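PDB 4UHQ: large component of pyocin AP41 from Pseudomonas aeruginosa, which probably cleaves DNA as a bacteriocin endonuclease, this chain being the DNase domain of the longer toxin, a member of the colicin/pyocin nuclease family. Local coordinates for residues 79-84 / 90-95; 34-39 / 53-58; 96-101 / 106-111. All blocks are in the same frame, centred on the assembly; numbering follows the deposited sequence.

In the fold
Along the chain, interaction 2 closes first, interaction 1 follows and interaction 3 comes last, all within the DNase domain. Centre to centre, about 19 Å separates interaction 1 from each of the others, and about 16 Å interaction 2 from interaction 3. Interactions 1 and 3 adjoin in sequence, because 90-95 runs straight into strand 95-98, yet they sit on opposite sides of the chain's centre. W53 of interaction 2, on helix 45-57, packs against A79 and P80 of interaction 1 and reaches I96 of interaction 3; on helix 31-37, A34 and L37 touch I111 of interaction 3. Interaction 2 thus packs against both others, while H97 of interaction 3 binds nickel with H122 and H126 of helix 119-132.

Interaction 1 of 3, residues 79-84 / 90-95; sequences APYAVP and SKEKFE
Two backbone hydrogen bonds join P80 and A82 to the chain around K93. F94 N donates to P80 O at 2.9 Å, and A82 N donates to E92 O, also at 2.9 Å. Between them Y81 and K93 face each other as a non-hydrogen-bonded antiparallel pair, a single beta bridge with no strand continuing it; the touching parts run 111° apart. This bridge ties together the long loop that leads from helix 68-75 into strand 95-98, the first strand of the HNH region.

The apolar contacts centre on F94. A82 CB sits over one face of its ring, 4.1 Å from the centroid, a CH-pi contact, while P80 CG touches F94 CD2 at 3.7 Å. Behind P80 stands W53 of helix 45-57.

The extended K93 chain lies side by side with Y81, pointing the same way, with CG over one face of the ring and CE 3.7 Å from Y81 CE2. E92 OE1 comes to the ring edge, near its plane. At the far end one water joins the two segments, donating to A79 O at 2.7 Å and accepting from K93 NZ at 2.9 Å.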
# COMPACT_ATOMS: atom_id res chain seq x y z
N ALA A 79 9.49 1.29 -1.33
CA ALA A 79 8.44 2.17 -0.89
C ALA A 79 8.90 3.60 -0.70
O ALA A 79 10.02 3.85 -0.28
CB ALA A 79 7.84 1.64 0.43
N PRO A 80 7.99 4.55 -0.95
CA PRO A 80 8.37 5.96 -0.76
C PRO A 80 8.34 6.28 0.74
O PRO A 80 7.63 5.61 1.52
CB PRO A 80 7.29 6.74 -1.50
CG PRO A 80 6.08 5.82 -1.55
CD PRO A 80 6.63 4.40 -1.48
N TYR A 81 9.12 7.24 1.15
CA TYR A 81 9.15 7.70 2.54
C TYR A 81 7.99 8.60 2.85
O TYR A 81 7.61 9.48 2.07
CB TYR A 81 10.44 8.50 2.81
CG TYR A 81 11.69 7.67 2.77
CD1 TYR A 81 12.37 7.49 1.56
CD2 TYR A 81 12.19 7.06 3.91
CE1 TYR A 81 13.53 6.76 1.50
CE2 TYR A 81 13.36 6.32 3.86
CZ TYR A 81 14.00 6.15 2.65
OH TYR A 81 15.16 5.40 2.60
N ALA A 82 7.41 8.40 4.03
CA ALA A 82 6.40 9.32 4.57
C ALA A 82 7.07 10.48 5.31
O ALA A 82 8.25 10.38 5.64
CB ALA A 82 5.45 8.54 5.53
N VAL A 83 6.33 11.57 5.60
CA VAL A 83 6.94 12.65 6.36
C VAL A 83 7.30 12.18 7.76
O VAL A 83 6.73 11.21 8.29
CB VAL A 83 6.01 13.89 6.47
CG1 VAL A 83 5.85 14.53 5.06
CG2 VAL A 83 4.70 13.54 7.10
N PRO A 84 8.25 12.85 8.40
CA PRO A 84 8.77 12.33 9.65
C PRO A 84 7.72 12.15 10.76
O PRO A 84 7.84 11.24 11.59
CB PRO A 84 9.79 13.40 10.06
CG PRO A 84 10.33 13.80 8.71
CD PRO A 84 9.13 13.90 7.82
N SER A 90 11.55 2.54 13.70
CA SER A 90 12.40 2.49 12.53
C SER A 90 11.60 2.45 11.24
O SER A 90 12.18 2.39 10.15
CB SER A 90 13.33 1.28 12.59
OG SER A 90 12.58 0.09 12.48
N LYS A 91 10.28 2.45 11.33
CA LYS A 91 9.47 2.38 10.11
C LYS A 91 9.16 3.76 9.56
O LYS A 91 8.56 4.60 10.25
CB LYS A 91 8.17 1.58 10.37
CG LYS A 91 8.40 0.10 10.69
CD LYS A 91 7.14 -0.59 11.17
CE LYS A 91 6.87 -0.35 12.64
NZ LYS A 91 5.68 -1.12 13.09
N GLU A 92 9.63 4.05 8.33
CA GLU A 92 9.60 5.40 7.81
C GLU A 92 8.86 5.51 6.49
O GLU A 92 8.69 6.62 5.98
CB GLU A 92 11.04 5.87 7.59
CG GLU A 92 11.83 5.78 8.86
CD GLU A 92 13.25 6.27 8.71
OE1 GLU A 92 13.84 6.10 7.61
OE2 GLU A 92 13.76 6.83 9.69
N LYS A 93 8.47 4.38 5.91
CA LYS A 93 7.94 4.40 4.57
C LYS A 93 6.46 4.05 4.55
O LYS A 93 5.95 3.34 5.42
CB LYS A 93 8.71 3.40 3.70
CG LYS A 93 10.21 3.65 3.68
CD LYS A 93 10.99 2.59 2.89
CE LYS A 93 12.48 2.83 3.15
NZ LYS A 93 13.32 2.04 2.16
N PHE A 94 5.79 4.50 3.49
CA PHE A 94 4.41 4.07 3.28
C PHE A 94 4.33 2.55 3.25
O PHE A 94 5.18 1.85 2.69
CB PHE A 94 3.87 4.69 1.97
CG PHE A 94 3.61 6.16 2.07
CD1 PHE A 94 2.41 6.62 2.52
CD2 PHE A 94 4.56 7.07 1.62
CE1 PHE A 94 2.15 7.99 2.61
CE2 PHE A 94 4.30 8.43 1.71
CZ PHE A 94 3.11 8.88 2.17
N GLU A 95 3.29 2.04 3.90
CA GLU A 95 3.08 0.61 4.08
C GLU A 95 1.82 0.14 3.39
O GLU A 95 0.87 0.90 3.28
CB GLU A 95 2.98 0.29 5.61
CG GLU A 95 4.37 0.50 6.26
CD GLU A 95 4.42 0.30 7.73
OE1 GLU A 95 3.35 0.11 8.35
OE2 GLU A 95 5.55 0.37 8.29
O HOH W 1 12.68 3.74 -0.10

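Interaction 2 of 3, residues 34-39 / 53-58; sequences ADQLRG and WMAVSK
Q36 reaches across to A55 and does nearly all the work here. Its CB lies 4.0 Å from A55 CB. With CG anti to the carbonyl carbon (chi1 -62°) and the chain extended beyond it (chi2 176°), the side chain stretches out to the second helix and lays its amide against the alanine: Q36 CD is 3.4 Å from A55 CB, and both amide heteroatoms are equally near that methyl. OE1 also comes within 3.3 Å of A55 CA, and beyond it the K58 chain passes, CD at 4.1 Å from OE1. NE2 finishes the reach with a hydrogen bond to A55 O, 3.1 Å long and with an N-H...O angle of 158°.

This bond links helix 31-37 to helix 45-57, two helices of the DNase domain, near the C-terminal end of the latter. A55 O takes two donors there, Q36 NE2 and K58 N, from opposite faces of its plane; NE2 arrives well above that plane, not on a lone pair. A weak bond from NE2 back to Q32 O ties the amide to its own helix.

Next along the chain, L37 brings CD2 to 4.5 Å from A55 CB and beds its side chain on F48, Q51 and F52 of helix 45-57.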
# COMPACT_ATOMS: atom_id res chain seq x y z
N ALA A 34 -3.76 -1.59 -9.90
CA ALA A 34 -4.27 -2.97 -9.82
C ALA A 34 -4.19 -3.67 -11.18
O ALA A 34 -3.88 -4.86 -11.25
CB ALA A 34 -5.71 -2.98 -9.31
N ASP A 35 -4.47 -2.94 -12.26
CA ASP A 35 -4.47 -3.56 -13.58
C ASP A 35 -3.11 -4.12 -13.97
O ASP A 35 -3.04 -5.03 -14.81
CB ASP A 35 -4.90 -2.54 -14.65
CG ASP A 35 -6.40 -2.15 -14.57
OD1 ASP A 35 -7.20 -2.91 -13.99
OD2 ASP A 35 -6.71 -1.06 -15.10
N GLN A 36 -2.02 -3.55 -13.41
CA GLN A 36 -0.68 -4.01 -13.74
C GLN A 36 -0.25 -5.23 -12.92
O GLN A 36 0.79 -5.82 -13.21
CB GLN A 36 0.36 -2.93 -13.48
CG GLN A 36 0.23 -1.70 -14.27
CD GLN A 36 1.28 -0.69 -13.82
OE1 GLN A 36 2.49 -0.85 -14.06
NE2 GLN A 36 0.80 0.37 -13.16
N LEU A 37 -1.03 -5.59 -11.89
CA LEU A 37 -0.67 -6.67 -10.96
C LEU A 37 -1.62 -7.86 -10.98
O LEU A 37 -1.19 -9.01 -10.84
CB LEU A 37 -0.64 -6.12 -9.53
CG LEU A 37 0.37 -4.95 -9.39
CD1 LEU A 37 0.15 -4.30 -8.02
CD2 LEU A 37 1.79 -5.39 -9.50
N ARG A 38 -2.91 -7.58 -11.15
CA ARG A 38 -3.94 -8.61 -11.13
C ARG A 38 -3.64 -9.72 -12.13
O ARG A 38 -3.29 -9.48 -13.28
CB ARG A 38 -5.31 -7.98 -11.43
CG ARG A 38 -6.45 -9.00 -11.54
CD ARG A 38 -7.76 -8.36 -11.84
NE ARG A 38 -7.77 -7.63 -13.10
CZ ARG A 38 -7.68 -6.31 -13.18
NH1 ARG A 38 -7.56 -5.58 -12.08
NH2 ARG A 38 -7.68 -5.70 -14.36
N GLY A 39 -3.77 -10.96 -11.68
CA GLY A 39 -3.55 -12.10 -12.54
C GLY A 39 -2.12 -12.59 -12.58
O GLY A 39 -1.88 -13.68 -13.08
N TRP A 53 5.33 -1.21 -6.13
CA TRP A 53 5.87 0.15 -6.21
C TRP A 53 6.44 0.40 -7.59
O TRP A 53 6.41 1.54 -8.07
CB TRP A 53 6.90 0.40 -5.13
CG TRP A 53 6.22 0.48 -3.78
CD1 TRP A 53 6.33 -0.41 -2.76
CD2 TRP A 53 5.28 1.48 -3.35
NE1 TRP A 53 5.54 -0.01 -1.70
CE2 TRP A 53 4.86 1.12 -2.04
CE3 TRP A 53 4.70 2.62 -3.96
CZ2 TRP A 53 3.96 1.88 -1.30
CZ3 TRP A 53 3.81 3.38 -3.20
CH2 TRP A 53 3.43 2.99 -1.89
N MET A 54 6.96 -0.64 -8.28
CA MET A 54 7.37 -0.42 -9.69
C MET A 54 6.16 -0.05 -10.56
O MET A 54 6.29 0.80 -11.46
CB MET A 54 8.04 -1.66 -10.23
CG MET A 54 9.23 -2.03 -9.40
SD MET A 54 10.53 -2.46 -10.52
CE MET A 54 10.38 -1.04 -11.67
N ALA A 55 4.99 -0.64 -10.31
CA ALA A 55 3.79 -0.26 -11.06
C ALA A 55 3.44 1.20 -10.80
O ALA A 55 3.09 1.93 -11.74
CB ALA A 55 2.60 -1.16 -10.68
N VAL A 56 3.54 1.63 -9.55
CA VAL A 56 3.35 3.05 -9.23
C VAL A 56 4.29 3.91 -10.06
O VAL A 56 3.92 4.95 -10.60
CB VAL A 56 3.54 3.29 -7.73
CG1 VAL A 56 3.61 4.79 -7.36
CG2 VAL A 56 2.39 2.60 -6.95
N SER A 57 5.54 3.50 -10.13
CA SER A 57 6.56 4.29 -10.84
C SER A 57 6.26 4.47 -12.32
O SER A 57 6.75 5.44 -12.94
CB SER A 57 7.94 3.64 -10.63
OG SER A 57 8.20 2.59 -11.58
N LYS A 58 5.48 3.55 -12.90
CA LYS A 58 5.18 3.60 -14.32
C LYS A 58 3.89 4.34 -14.60
O LYS A 58 3.51 4.46 -15.77
CB LYS A 58 5.13 2.18 -14.88
CG LYS A 58 6.47 1.49 -14.89
CD LYS A 58 6.33 -0.01 -15.12
CE LYS A 58 7.69 -0.70 -15.12
NZ LYS A 58 7.55 -2.18 -15.32

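Interaction 3 of 3, residues 96-101 / 106-111; sequences IHHVVP and GALYNI. With NI (nickel (II) ion), chain E.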
# COMPACT_ATOMS: atom_id res chain seq x y z
N ILE A 96 1.83 -1.11 2.94
CA ILE A 96 0.65 -1.74 2.38
C ILE A 96 -0.00 -2.56 3.50
O ILE A 96 0.63 -3.48 4.03
CB ILE A 96 1.03 -2.64 1.21
CG1 ILE A 96 1.79 -1.86 0.14
CG2 ILE A 96 -0.27 -3.25 0.61
CD1 ILE A 96 2.43 -2.79 -0.90
N HIS A 97 -1.18 -2.14 3.94
CA HIS A 97 -1.88 -2.84 5.03
C HIS A 97 -3.01 -3.69 4.47
O HIS A 97 -3.73 -3.32 3.53
CB HIS A 97 -2.40 -1.78 6.03
CG HIS A 97 -3.56 -2.19 6.90
ND1 HIS A 97 -3.46 -3.07 7.98
CD2 HIS A 97 -4.84 -1.75 6.91
CE1 HIS A 97 -4.63 -3.17 8.58
NE2 HIS A 97 -5.50 -2.38 7.94
N HIS A 98 -3.13 -4.88 5.05
CA HIS A 98 -4.23 -5.78 4.73
C HIS A 98 -5.44 -5.40 5.57
O HIS A 98 -5.43 -5.51 6.79
CB HIS A 98 -3.80 -7.24 4.98
CG HIS A 98 -2.79 -7.71 3.97
ND1 HIS A 98 -1.43 -7.53 4.12
CD2 HIS A 98 -2.97 -8.35 2.79
CE1 HIS A 98 -0.81 -8.01 3.04
NE2 HIS A 98 -1.73 -8.51 2.22
N VAL A 99 -6.49 -4.93 4.90
CA VAL A 99 -7.67 -4.35 5.53
C VAL A 99 -8.32 -5.34 6.48
O VAL A 99 -8.63 -5.00 7.63
CB VAL A 99 -8.66 -3.89 4.47
CG1 VAL A 99 -9.93 -3.37 5.09
CG2 VAL A 99 -8.05 -2.75 3.63
N VAL A 100 -8.57 -6.56 5.99
CA VAL A 100 -8.82 -7.71 6.88
C VAL A 100 -7.44 -8.31 7.11
O VAL A 100 -6.77 -8.77 6.17
CB VAL A 100 -9.73 -8.74 6.22
CG1 VAL A 100 -9.91 -9.94 7.19
CG2 VAL A 100 -11.07 -8.10 5.88
N PRO A 101 -6.94 -8.22 8.32
CA PRO A 101 -5.58 -8.68 8.54
C PRO A 101 -5.34 -10.15 8.20
O PRO A 101 -6.25 -10.98 8.24
CB PRO A 101 -5.36 -8.45 10.03
CG PRO A 101 -6.25 -7.24 10.30
CD PRO A 101 -7.48 -7.51 9.51
N GLY A 106 -7.69 -12.62 6.38
CA GLY A 106 -7.61 -11.83 5.16
C GLY A 106 -6.68 -12.38 4.08
O GLY A 106 -5.73 -13.10 4.36
N ALA A 107 -6.98 -11.99 2.84
CA ALA A 107 -6.24 -12.46 1.65
C ALA A 107 -4.93 -11.69 1.48
O ALA A 107 -4.88 -10.47 1.59
CB ALA A 107 -7.13 -12.30 0.39
N LEU A 108 -3.87 -12.41 1.16
CA LEU A 108 -2.54 -11.81 1.00
C LEU A 108 -2.37 -10.96 -0.24
O LEU A 108 -1.84 -9.84 -0.18
CB LEU A 108 -1.50 -12.95 0.97
CG LEU A 108 -0.02 -12.53 0.92
CD1 LEU A 108 0.39 -11.63 2.02
CD2 LEU A 108 0.85 -13.80 0.95
N TYR A 109 -2.85 -11.47 -1.39
CA TYR A 109 -2.57 -10.77 -2.67
C TYR A 109 -3.84 -10.27 -3.34
O TYR A 109 -3.85 -9.96 -4.54
CB TYR A 109 -1.86 -11.69 -3.65
CG TYR A 109 -0.55 -12.25 -3.18
CD1 TYR A 109 0.55 -11.42 -3.00
CD2 TYR A 109 -0.39 -13.61 -2.95
CE1 TYR A 109 1.79 -11.95 -2.60
CE2 TYR A 109 0.82 -14.13 -2.53
CZ TYR A 109 1.90 -13.30 -2.37
OH TYR A 109 3.11 -13.82 -1.98
N ASN A 110 -4.91 -10.15 -2.55
CA ASN A 110 -6.13 -9.52 -3.06
C ASN A 110 -5.99 -8.03 -2.93
O ASN A 110 -5.99 -7.49 -1.86
CB ASN A 110 -7.37 -10.02 -2.30
CG ASN A 110 -8.65 -9.40 -2.81
OD1 ASN A 110 -8.63 -8.48 -3.62
ND2 ASN A 110 -9.79 -9.96 -2.39
N ILE A 111 -5.87 -7.37 -4.08
CA ILE A 111 -5.64 -5.94 -4.09
C ILE A 111 -6.82 -5.16 -3.47
O ILE A 111 -6.62 -4.06 -2.90
CB ILE A 111 -5.38 -5.49 -5.54
CG1 ILE A 111 -4.07 -6.12 -6.07
CG2 ILE A 111 -5.39 -3.96 -5.65
CD1 ILE A 111 -4.01 -6.26 -7.62
NI NI E . -1.95 -4.28 8.79
O HOH W 2 -3.42 -5.85 8.62
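Two successive backbone carbonyls, those of A107 and L108, meet the edge of a single imidazole, that of H98. NE2 donates to L108 O at 2.7 Å, with an N-H...O angle of 159° and the oxygen only 2° out of the ring plane; the neighbouring CD2 lies 3.1 Å from A107 O, again near the plane. CG beside the backbone N (chi1 -71°) swings the ring across to this loop, and the bond at NE2 should help fix its rotation. L108 CD1 approaches the same end of the ring, 3.8 Å from NE2. On the other nitrogen, ND1 is hydrogen-bonded to a citrate, probably from the crystallisation liquor.

Beyond H98, 96-101 meets the start of 106-111 at G106, whose N donates to P101 O at 2.9 Å, from above the carbonyl plane, and whose CA makes a nearly straight C-H...O contact of 3.3 Å with V100 O. V100 CG1 packs 3.6 Å from G106 CA.

H97, just before H98, turns to the other side of the strand and binds nickel through ND1 at 2.1 Å; H122 and H126 of helix 119-132 and a water are also ligands. Strand 95-98 pairs with 114-117, and together with helix 119-132 they form the beta-beta-alpha metal fold of HNH nucleases, while W45 at the start of helix 45-57 packs on H98, L108 and Y109.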